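Local coordinates for glucose-6-phosphate isomerase like protein (Thermus thermophilus, PDB 1WIW) that probably interconverts sugar phosphates, as glucose-6-phosphate and mannose-6-phosphate isomerases of its family do, and probably binds carbohydrate derivatives, at residues E8-D13 against L269-G274; K154-T159 against A263-Y268; E162-F167 against K188-T193; L216-L221 against S236-L241. All blocks are in the same frame, centred on the assembly; numbering follows the deposited sequence.

Interaction 1: E8-D13 against L269-G274; sequences ETYLVD and LALLYG
The ring of Tyr10 takes Leu271 on one face: methyl CD1 stands 3.3 Å above the ring plane, displaced from the centre toward the rim on the side of CD2 and CE2. The distance from Leu271 CD1 to the centroid of the Tyr10 ring is 3.7 Å, a CH-pi contact; the two side chains cross at about a right angle. The phenol also touches Lys154, Tyr267 and Tyr268, and its OH is hydrogen-bonded to the carbonyl of Leu4. The second methyl of the same leucine serves another partner. CD2 of Leu271 presses on CG1 of Val12 at 3.5 Å, tighter than a usual carbon contact, so the fork of the leucine is held between ring and valine. With CG1 set between the backbone N and the carbonyl carbon (chi1 67°), Val12 turns its other methyl, CG2, to the C-terminal end of the helix, 3.8 Å from O of Gly274. Thr9 adds a looser touch, CG2 to CB of Leu271 at 4.2 Å. The polar link is a water that donates to Thr9 O (2.8 Å) and to Leu271 O (2.7 Å), bridging the two backbones. Replacing Tyr10 by an alanine would probably leave CD1 of Leu271 without its aromatic cover and the carbonyl of Leu4 without the phenol that bonds to it. Here an N-terminal segment, ending in a type I beta turn from Tyr10 to Asp13, lies over the C-terminal end of helix 251-272, which finishes in a Schellman motif with Gly274 at positive phi.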
# COMPACT_ATOMS: atom_id res chain seq x y z
N GLU B 8 -10.53 -33.64 11.72
CA GLU B 8 -9.09 -33.86 11.65
C GLU B 8 -8.35 -32.79 10.86
O GLU B 8 -7.13 -32.68 10.93
CB GLU B 8 -8.77 -35.25 11.07
CG GLU B 8 -8.93 -35.39 9.56
CD GLU B 8 -10.36 -35.58 9.11
OE1 GLU B 8 -10.56 -35.78 7.89
OE2 GLU B 8 -11.29 -35.52 9.94
N THR B 9 -9.11 -31.98 10.12
CA THR B 9 -8.53 -30.90 9.32
C THR B 9 -7.99 -29.78 10.20
O THR B 9 -7.17 -28.97 9.76
CB THR B 9 -9.58 -30.33 8.35
OG1 THR B 9 -9.96 -31.34 7.41
CG2 THR B 9 -9.03 -29.12 7.59
N TYR B 10 -8.43 -29.74 11.45
CA TYR B 10 -8.00 -28.70 12.38
C TYR B 10 -6.82 -29.07 13.29
O TYR B 10 -6.30 -28.22 14.00
CB TYR B 10 -9.19 -28.26 13.24
CG TYR B 10 -10.32 -27.64 12.44
CD1 TYR B 10 -11.09 -28.40 11.56
CD2 TYR B 10 -10.58 -26.27 12.52
CE1 TYR B 10 -12.08 -27.82 10.78
CE2 TYR B 10 -11.57 -25.68 11.74
CZ TYR B 10 -12.31 -26.46 10.88
OH TYR B 10 -13.28 -25.87 10.09
N LEU B 11 -6.39 -30.33 13.26
CA LEU B 11 -5.27 -30.75 14.10
C LEU B 11 -4.01 -29.90 13.91
O LEU B 11 -3.22 -29.73 14.83
CB LEU B 11 -4.95 -32.23 13.84
CG LEU B 11 -6.05 -33.19 14.31
CD1 LEU B 11 -5.77 -34.60 13.84
CD2 LEU B 11 -6.15 -33.13 15.83
N VAL B 12 -3.83 -29.35 12.71
CA VAL B 12 -2.65 -28.53 12.44
C VAL B 12 -2.68 -27.18 13.18
O VAL B 12 -1.67 -26.48 13.26
CB VAL B 12 -2.49 -28.28 10.91
CG1 VAL B 12 -3.63 -27.42 10.40
CG2 VAL B 12 -1.15 -27.63 10.63
N ASP B 13 -3.85 -26.83 13.73
CA ASP B 13 -4.02 -25.59 14.49
C ASP B 13 -3.54 -25.83 15.92
O ASP B 13 -4.32 -25.74 16.87
CB ASP B 13 -5.50 -25.17 14.50
CG ASP B 13 -5.73 -23.83 15.19
OD1 ASP B 13 -6.91 -23.49 15.45
OD2 ASP B 13 -4.75 -23.11 15.46
N LEU B 269 -8.12 -20.73 5.12
CA LEU B 269 -7.27 -20.95 3.95
C LEU B 269 -6.01 -21.71 4.37
O LEU B 269 -5.56 -22.62 3.68
CB LEU B 269 -6.90 -19.62 3.28
CG LEU B 269 -6.00 -19.71 2.04
CD1 LEU B 269 -6.60 -20.65 1.00
CD2 LEU B 269 -5.82 -18.32 1.46
N ALA B 270 -5.43 -21.33 5.51
CA ALA B 270 -4.24 -22.01 6.01
C ALA B 270 -4.56 -23.49 6.20
O ALA B 270 -3.76 -24.36 5.84
CB ALA B 270 -3.79 -21.39 7.33
N LEU B 271 -5.73 -23.78 6.78
CA LEU B 271 -6.13 -25.16 7.00
C LEU B 271 -6.25 -25.90 5.67
O LEU B 271 -5.90 -27.07 5.57
CB LEU B 271 -7.46 -25.23 7.77
CG LEU B 271 -7.45 -24.63 9.18
CD1 LEU B 271 -8.71 -25.05 9.93
CD2 LEU B 271 -6.22 -25.12 9.94
N LEU B 272 -6.75 -25.21 4.64
CA LEU B 272 -6.87 -25.83 3.32
C LEU B 272 -5.49 -26.19 2.74
O LEU B 272 -5.36 -27.16 2.00
CB LEU B 272 -7.62 -24.90 2.36
CG LEU B 272 -9.12 -24.72 2.63
CD1 LEU B 272 -9.71 -23.75 1.62
CD2 LEU B 272 -9.82 -26.06 2.53
N TYR B 273 -4.47 -25.41 3.08
CA TYR B 273 -3.12 -25.69 2.61
C TYR B 273 -2.41 -26.63 3.59
O TYR B 273 -1.26 -27.01 3.38
CB TYR B 273 -2.30 -24.40 2.47
CG TYR B 273 -2.69 -23.55 1.28
CD1 TYR B 273 -2.76 -24.11 0.01
CD2 TYR B 273 -2.95 -22.19 1.43
CE1 TYR B 273 -3.09 -23.33 -1.09
CE2 TYR B 273 -3.29 -21.40 0.33
CZ TYR B 273 -3.35 -21.98 -0.93
OH TYR B 273 -3.66 -21.21 -2.03
N GLY B 274 -3.11 -26.99 4.66
CA GLY B 274 -2.54 -27.89 5.65
C GLY B 274 -1.39 -27.31 6.46
O GLY B 274 -0.51 -28.04 6.90
O HOH W 1 -5.55 -28.89 7.53

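Interaction 2: K154-T159 against A263-Y268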
# COMPACT_ATOMS: atom_id res chain seq x y z
N LYS B 154 -15.39 -19.88 5.33
CA LYS B 154 -15.03 -21.19 4.78
C LYS B 154 -15.28 -21.16 3.28
O LYS B 154 -14.46 -21.63 2.50
CB LYS B 154 -15.87 -22.32 5.41
CG LYS B 154 -15.50 -22.64 6.84
CD LYS B 154 -16.22 -23.89 7.34
CE LYS B 154 -15.91 -24.18 8.81
NZ LYS B 154 -16.68 -25.34 9.33
N PHE B 155 -16.43 -20.62 2.88
CA PHE B 155 -16.78 -20.54 1.47
C PHE B 155 -15.75 -19.73 0.70
O PHE B 155 -15.29 -20.16 -0.36
CB PHE B 155 -18.16 -19.92 1.29
CG PHE B 155 -18.70 -20.04 -0.12
CD1 PHE B 155 -19.34 -21.20 -0.53
CD2 PHE B 155 -18.51 -19.01 -1.04
CE1 PHE B 155 -19.79 -21.34 -1.85
CE2 PHE B 155 -18.96 -19.14 -2.36
CZ PHE B 155 -19.60 -20.31 -2.76
N LEU B 156 -15.38 -18.56 1.22
CA LEU B 156 -14.40 -17.70 0.54
C LEU B 156 -13.02 -18.35 0.48
O LEU B 156 -12.29 -18.20 -0.50
CB LEU B 156 -14.30 -16.34 1.24
CG LEU B 156 -13.34 -15.32 0.60
CD1 LEU B 156 -13.72 -15.12 -0.87
CD2 LEU B 156 -13.41 -13.98 1.35
N ALA B 157 -12.66 -19.08 1.53
CA ALA B 157 -11.36 -19.74 1.58
C ALA B 157 -11.23 -20.69 0.40
O ALA B 157 -10.20 -20.74 -0.27
CB ALA B 157 -11.20 -20.50 2.91
N TYR B 158 -12.29 -21.44 0.12
CA TYR B 158 -12.28 -22.36 -1.00
C TYR B 158 -12.10 -21.61 -2.32
O TYR B 158 -11.41 -22.09 -3.22
CB TYR B 158 -13.58 -23.18 -1.03
CG TYR B 158 -13.56 -24.37 -0.10
CD1 TYR B 158 -12.66 -25.43 -0.31
CD2 TYR B 158 -14.41 -24.44 1.00
CE1 TYR B 158 -12.62 -26.52 0.55
CE2 TYR B 158 -14.37 -25.53 1.87
CZ TYR B 158 -13.47 -26.56 1.64
OH TYR B 158 -13.41 -27.63 2.50
N THR B 159 -12.70 -20.43 -2.42
CA THR B 159 -12.58 -19.61 -3.63
C THR B 159 -11.16 -19.08 -3.82
O THR B 159 -10.69 -18.90 -4.95
CB THR B 159 -13.54 -18.41 -3.58
OG1 THR B 159 -14.89 -18.87 -3.49
CG2 THR B 159 -13.38 -17.54 -4.83
N ALA B 263 -9.93 -12.38 8.76
CA ALA B 263 -9.01 -13.09 9.65
C ALA B 263 -9.47 -14.54 9.68
O ALA B 263 -8.66 -15.47 9.57
CB ALA B 263 -9.04 -12.50 11.06
N TRP B 264 -10.78 -14.74 9.82
CA TRP B 264 -11.35 -16.08 9.82
C TRP B 264 -11.12 -16.77 8.47
O TRP B 264 -10.83 -17.96 8.41
CB TRP B 264 -12.86 -16.02 10.10
CG TRP B 264 -13.22 -16.15 11.55
CD1 TRP B 264 -13.75 -15.18 12.36
CD2 TRP B 264 -13.10 -17.33 12.36
NE1 TRP B 264 -13.97 -15.69 13.62
CE2 TRP B 264 -13.58 -17.00 13.65
CE3 TRP B 264 -12.64 -18.63 12.12
CZ2 TRP B 264 -13.61 -17.93 14.70
CZ3 TRP B 264 -12.67 -19.56 13.17
CH2 TRP B 264 -13.15 -19.20 14.44
N THR B 265 -11.25 -16.01 7.39
CA THR B 265 -11.07 -16.56 6.05
C THR B 265 -9.62 -17.03 5.90
O THR B 265 -9.37 -18.14 5.43
CB THR B 265 -11.40 -15.50 4.98
OG1 THR B 265 -12.77 -15.11 5.11
CG2 THR B 265 -11.17 -16.06 3.58
N ALA B 266 -8.68 -16.19 6.32
CA ALA B 266 -7.26 -16.52 6.26
C ALA B 266 -6.98 -17.77 7.09
O ALA B 266 -6.16 -18.60 6.72
CB ALA B 266 -6.43 -15.35 6.77
N TYR B 267 -7.68 -17.89 8.22
CA TYR B 267 -7.53 -19.04 9.12
C TYR B 267 -7.88 -20.33 8.37
O TYR B 267 -7.11 -21.30 8.38
CB TYR B 267 -8.46 -18.89 10.33
CG TYR B 267 -8.52 -20.11 11.23
CD1 TYR B 267 -7.52 -20.37 12.17
CD2 TYR B 267 -9.56 -21.03 11.11
CE1 TYR B 267 -7.55 -21.52 12.97
CE2 TYR B 267 -9.61 -22.19 11.91
CZ TYR B 267 -8.60 -22.43 12.83
OH TYR B 267 -8.63 -23.59 13.58
N TYR B 268 -9.06 -20.33 7.74
CA TYR B 268 -9.52 -21.49 6.98
C TYR B 268 -8.64 -21.77 5.76
O TYR B 268 -8.44 -22.93 5.40
CB TYR B 268 -10.98 -21.30 6.56
CG TYR B 268 -11.94 -21.39 7.72
CD1 TYR B 268 -12.81 -20.34 8.03
CD2 TYR B 268 -11.96 -22.52 8.55
CE1 TYR B 268 -13.68 -20.41 9.14
CE2 TYR B 268 -12.81 -22.60 9.66
CZ TYR B 268 -13.66 -21.54 9.95
OH TYR B 268 -14.47 -21.60 11.07
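Lys154 lays its aliphatic chain across the ring of Tyr268 in a CH-pi contact, with CG 3.5 Å above the ring plane and almost exactly over its centre, only 6° off the normal. Further along, CE of Lys154 reaches the phenol end of the ring, 3.6 Å from CE2 of Tyr268. The extended chain beyond CG, with chi2, chi3 and chi4 all near 180°, keeps the lysine in touch with the ring at both points. On the opposite face lies Tyr267 CD2, so atoms of both residues flank the ring, the lysine over the centre and Tyr267 near the rim. Beside this pair, CB of Ala157 meets CB of Tyr268 at 3.7 Å, while the methyl CG2 of Thr265 fits against CG of Leu156 at 3.8 Å. Small residues let the backbones come close in this buried packing of helices 152-160 and 251-272 within the C-terminal SIS domain: the axes of the two segments approach to 8.1 Å. They cross at -56°. The outer shell fixes the polar ends. Thr265 OG1 bonds to the carbonyl of Arg261, and Tyr268 OH to that of Leu142. Lys154 NZ forms a salt bridge with Asp5 and hydrogen bonds to carbonyls including that of Pro144. The contact thus divides the lysine's work: its methylenes pack as a hydrocarbon on the aromatic face, while the buried ammonium is probably stabilised by the carboxylate and the several carbonyl oxygens around it.

Interaction 3: E162-F167 against K188-T193; sequences ERLPLF and KSLSLT
Leu192 is the central bump, its side chain lodged between two leucines of the strand. One methyl, CD2 of Leu192, sits against CG of Leu164 at 3.8 Å, and the branch point CG of Leu192 meets CD1 of Leu166 at 3.7 Å. Its chi1 of 79° places CG between the backbone N and the carbonyl carbon, and from there the branch can reach both. Leu164 in turn fills a hollow in the opposing segment: CD1 of Leu164 lies 3.9 Å from CG of Leu190, and over CA of Ser191. Shortening Leu164 to an alanine would probably open a gap between Leu190 and Leu192 and take away one of the contacts that hold CD2 of Leu192. Strand 164-168 is, within this chain, an outer strand of a parallel three-stranded sheet in the SIS-type C-terminal half, with 216-221 on its inner side, and segment 188-193 runs along the outer one, joined by a single beta bridge between Leu166 and Leu192. Two backbone bonds hold it, Leu192 N to Pro165 O (2.9 Å) and Phe167 N to Leu192 O (3.0 Å), the first nearly straight at 165°, the second a little bent at 157°. Around Ser191 the fit is closer still. CG of the Pro165 ring presses on CB of Ser191 at 3.4 Å, tighter than usual for carbons, while OG of Ser191 comes in plane to the edge of the Phe167 ring, 3.4 Å from CE1. Helix 174-185 packs on this region too, Phe183 meeting the Phe167 ring, and Leu192 of the second subunit packs on Leu192 itself.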
# COMPACT_ATOMS: atom_id res chain seq x y z
N GLU B 162 -5.50 -21.77 -4.05
CA GLU B 162 -4.68 -21.81 -5.26
C GLU B 162 -4.93 -20.65 -6.22
O GLU B 162 -4.83 -20.80 -7.44
CB GLU B 162 -4.85 -23.15 -5.96
CG GLU B 162 -4.27 -24.30 -5.15
CD GLU B 162 -4.40 -25.64 -5.84
OE1 GLU B 162 -3.90 -25.77 -6.98
OE2 GLU B 162 -5.00 -26.56 -5.24
N ARG B 163 -5.26 -19.50 -5.66
CA ARG B 163 -5.47 -18.29 -6.44
C ARG B 163 -4.69 -17.17 -5.78
O ARG B 163 -4.25 -17.31 -4.64
CB ARG B 163 -6.94 -17.91 -6.50
CG ARG B 163 -7.76 -18.75 -7.48
CD ARG B 163 -8.99 -17.98 -7.90
NE ARG B 163 -10.22 -18.69 -7.58
CZ ARG B 163 -10.72 -19.68 -8.30
NH1 ARG B 163 -10.10 -20.08 -9.40
NH2 ARG B 163 -11.83 -20.29 -7.91
N LEU B 164 -4.50 -16.08 -6.51
CA LEU B 164 -3.79 -14.92 -5.99
C LEU B 164 -4.86 -13.88 -5.71
O LEU B 164 -5.36 -13.24 -6.63
CB LEU B 164 -2.80 -14.39 -7.04
CG LEU B 164 -2.04 -13.11 -6.65
CD1 LEU B 164 -1.26 -13.35 -5.37
CD2 LEU B 164 -1.10 -12.71 -7.79
N PRO B 165 -5.25 -13.73 -4.44
CA PRO B 165 -6.28 -12.74 -4.12
C PRO B 165 -5.86 -11.28 -4.27
O PRO B 165 -4.74 -10.89 -3.94
CB PRO B 165 -6.68 -13.09 -2.68
CG PRO B 165 -5.45 -13.71 -2.12
CD PRO B 165 -4.90 -14.54 -3.26
N LEU B 166 -6.79 -10.49 -4.80
CA LEU B 166 -6.59 -9.07 -5.01
C LEU B 166 -7.65 -8.38 -4.15
O LEU B 166 -8.84 -8.42 -4.49
CB LEU B 166 -6.78 -8.72 -6.49
CG LEU B 166 -6.90 -7.25 -6.89
CD1 LEU B 166 -5.74 -6.45 -6.34
CD2 LEU B 166 -6.96 -7.16 -8.42
N PHE B 167 -7.22 -7.77 -3.05
CA PHE B 167 -8.14 -7.10 -2.13
C PHE B 167 -8.30 -5.62 -2.43
O PHE B 167 -7.31 -4.89 -2.57
CB PHE B 167 -7.66 -7.26 -0.69
CG PHE B 167 -7.50 -8.69 -0.25
CD1 PHE B 167 -6.24 -9.22 -0.03
CD2 PHE B 167 -8.61 -9.49 -0.03
CE1 PHE B 167 -6.08 -10.54 0.40
CE2 PHE B 167 -8.47 -10.81 0.39
CZ PHE B 167 -7.20 -11.34 0.61
N LYS B 188 -0.31 -17.76 5.47
CA LYS B 188 1.04 -17.98 4.95
C LYS B 188 1.00 -17.92 3.42
O LYS B 188 1.78 -18.60 2.74
CB LYS B 188 1.56 -19.35 5.41
CG LYS B 188 1.38 -19.67 6.90
CD LYS B 188 2.14 -18.69 7.78
CE LYS B 188 2.15 -19.12 9.25
NZ LYS B 188 0.79 -19.15 9.86
N SER B 189 0.09 -17.10 2.90
CA SER B 189 -0.11 -16.98 1.46
C SER B 189 0.03 -15.56 0.92
O SER B 189 -0.19 -14.58 1.63
CB SER B 189 -1.49 -17.53 1.07
OG SER B 189 -1.63 -18.89 1.43
N LEU B 190 0.39 -15.48 -0.35
CA LEU B 190 0.58 -14.23 -1.05
C LEU B 190 -0.75 -13.65 -1.54
O LEU B 190 -1.65 -14.40 -1.91
CB LEU B 190 1.51 -14.46 -2.25
CG LEU B 190 1.94 -13.28 -3.11
CD1 LEU B 190 2.88 -12.40 -2.30
CD2 LEU B 190 2.65 -13.79 -4.37
N SER B 191 -0.85 -12.33 -1.54
CA SER B 191 -2.03 -11.62 -2.03
C SER B 191 -1.56 -10.23 -2.40
O SER B 191 -0.43 -9.85 -2.08
CB SER B 191 -3.13 -11.53 -0.95
OG SER B 191 -2.71 -10.76 0.16
N LEU B 192 -2.39 -9.47 -3.10
CA LEU B 192 -1.97 -8.12 -3.44
C LEU B 192 -3.07 -7.09 -3.30
O LEU B 192 -4.24 -7.42 -3.15
CB LEU B 192 -1.41 -8.04 -4.86
CG LEU B 192 -2.41 -8.00 -6.00
CD1 LEU B 192 -1.78 -7.33 -7.22
CD2 LEU B 192 -2.86 -9.41 -6.31
N THR B 193 -2.64 -5.84 -3.38
CA THR B 193 -3.50 -4.68 -3.26
C THR B 193 -3.27 -3.78 -4.46
O THR B 193 -2.18 -3.76 -5.03
CB THR B 193 -3.15 -3.90 -1.98
OG1 THR B 193 -3.57 -4.66 -0.84
CG2 THR B 193 -3.82 -2.54 -1.97
O HOH W 2 -2.31 -16.95 -2.62

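Interaction 4: L216-L221 against S236-L241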
# COMPACT_ATOMS: atom_id res chain seq x y z
N LEU B 216 -5.97 -14.71 -10.72
CA LEU B 216 -6.44 -13.72 -9.76
C LEU B 216 -7.85 -13.97 -9.22
O LEU B 216 -8.71 -14.51 -9.90
CB LEU B 216 -6.39 -12.33 -10.39
CG LEU B 216 -5.01 -11.74 -10.67
CD1 LEU B 216 -5.15 -10.51 -11.54
CD2 LEU B 216 -4.32 -11.38 -9.35
N ALA B 217 -8.05 -13.56 -7.97
CA ALA B 217 -9.34 -13.67 -7.31
C ALA B 217 -9.60 -12.29 -6.73
O ALA B 217 -9.00 -11.91 -5.72
CB ALA B 217 -9.29 -14.71 -6.19
N ALA B 218 -10.46 -11.52 -7.38
CA ALA B 218 -10.77 -10.19 -6.89
C ALA B 218 -11.67 -10.29 -5.67
O ALA B 218 -12.65 -11.04 -5.68
CB ALA B 218 -11.44 -9.37 -7.98
N VAL B 219 -11.33 -9.56 -4.62
CA VAL B 219 -12.13 -9.56 -3.40
C VAL B 219 -12.50 -8.13 -3.07
O VAL B 219 -11.67 -7.37 -2.57
CB VAL B 219 -11.35 -10.17 -2.21
CG1 VAL B 219 -12.25 -10.22 -0.98
CG2 VAL B 219 -10.87 -11.57 -2.57
N LEU B 220 -13.73 -7.75 -3.38
CA LEU B 220 -14.19 -6.39 -3.11
C LEU B 220 -14.72 -6.33 -1.68
O LEU B 220 -15.71 -6.96 -1.35
CB LEU B 220 -15.27 -5.99 -4.12
CG LEU B 220 -14.88 -6.25 -5.59
CD1 LEU B 220 -15.99 -5.77 -6.51
CD2 LEU B 220 -13.58 -5.54 -5.92
N LEU B 221 -14.04 -5.55 -0.85
CA LEU B 221 -14.41 -5.42 0.55
C LEU B 221 -15.32 -4.23 0.86
O LEU B 221 -14.90 -3.08 0.79
CB LEU B 221 -13.13 -5.31 1.40
CG LEU B 221 -12.19 -6.51 1.32
CD1 LEU B 221 -10.84 -6.17 1.91
CD2 LEU B 221 -12.84 -7.68 2.05
N SER B 236 -14.95 -9.14 -16.20
CA SER B 236 -14.42 -9.78 -17.40
C SER B 236 -12.91 -9.99 -17.38
O SER B 236 -12.37 -10.70 -18.23
CB SER B 236 -14.77 -8.93 -18.61
OG SER B 236 -14.28 -7.61 -18.44
N ARG B 237 -12.23 -9.39 -16.41
CA ARG B 237 -10.77 -9.49 -16.36
C ARG B 237 -10.13 -10.47 -15.38
O ARG B 237 -8.96 -10.79 -15.53
CB ARG B 237 -10.19 -8.09 -16.15
CG ARG B 237 -10.56 -7.11 -17.27
CD ARG B 237 -9.99 -5.71 -17.02
NE ARG B 237 -10.21 -4.81 -18.15
CZ ARG B 237 -11.38 -4.28 -18.49
NH1 ARG B 237 -12.48 -4.56 -17.80
NH2 ARG B 237 -11.47 -3.47 -19.53
N VAL B 238 -10.87 -10.94 -14.38
CA VAL B 238 -10.27 -11.88 -13.43
C VAL B 238 -10.92 -13.25 -13.43
O VAL B 238 -12.07 -13.41 -13.85
CB VAL B 238 -10.29 -11.31 -11.99
CG1 VAL B 238 -9.66 -9.91 -11.97
CG2 VAL B 238 -11.70 -11.28 -11.45
N ASP B 239 -10.17 -14.24 -12.94
CA ASP B 239 -10.63 -15.62 -12.88
C ASP B 239 -11.86 -15.80 -11.98
O ASP B 239 -12.79 -16.52 -12.33
CB ASP B 239 -9.49 -16.51 -12.37
CG ASP B 239 -9.77 -17.99 -12.56
OD1 ASP B 239 -9.63 -18.76 -11.59
OD2 ASP B 239 -10.13 -18.39 -13.69
N ALA B 240 -11.85 -15.14 -10.82
CA ALA B 240 -12.96 -15.22 -9.87
C ALA B 240 -13.13 -13.89 -9.16
O ALA B 240 -12.16 -13.15 -8.99
CB ALA B 240 -12.70 -16.32 -8.85
N LEU B 241 -14.35 -13.59 -8.75
CA LEU B 241 -14.64 -12.34 -8.07
C LEU B 241 -15.60 -12.53 -6.90
O LEU B 241 -16.63 -13.19 -7.04
CB LEU B 241 -15.22 -11.33 -9.07
CG LEU B 241 -15.67 -9.96 -8.55
CD1 LEU B 241 -14.63 -9.38 -7.62
CD2 LEU B 241 -15.92 -9.03 -9.73
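The carbonyl oxygen of Ala240 receives the N-H of Ala218 at 2.9 Å, the donor tilted 21° from the carbonyl plane, and a CA-H...O contact from Ala217 CA (3.3 Å). This pairing is parallel, Ala217 beside Ala240 and Ala218 beside Leu241, and it belongs to a beta-alpha-beta crossover in which helix 225-234 joins strand 216-221 to strand 240-244, the edge of the three-stranded sheet within this chain. A weaker bond precedes it, joining Ala240 N to Leu216 O (3.3 Å). Before the strand begins, CB of Asp239 rests on that same oxygen of Leu216, also at 3.3 Å, and the carboxylate is engaged by a salt bridge with Arg163. Val238 adds an apolar touch, CG2 to CB of Ala218 at 4.0 Å. On the face that carries Ala218 and Leu241, covered by helix 225-234, the leucine's chi1 of 176° swings its branch away from the backbone N and across the neighbouring strand. Methyl CD1 of Leu241 comes doubtfully close to CB of Ala218, but its contact with Leu220 is sound, CD1 lying 3.7 Å from CG of Leu220.

From the N terminus, segment 8-13 meets 269-274 only after 255 intervening residues, so interaction 1 closes the longest loop and encloses the other three. Interaction 2, between helices 152-160 and 251-272, closes the next, and within it interactions 3 and 4 follow in series without crossing. Interactions 1 and 2 share helix 251-272 and are joined by Asp13 and Tyr267, whose OD1 and OH probably hydrogen-bond. Tyr273 OH probably hydrogen-bonds to Glu162 N, linking interactions 1 and 3. Interactions 3 and 4 meet in one sheet, with strand 164-168 beside 216-221, and the salt bridge of Arg163 with Asp239 spans them.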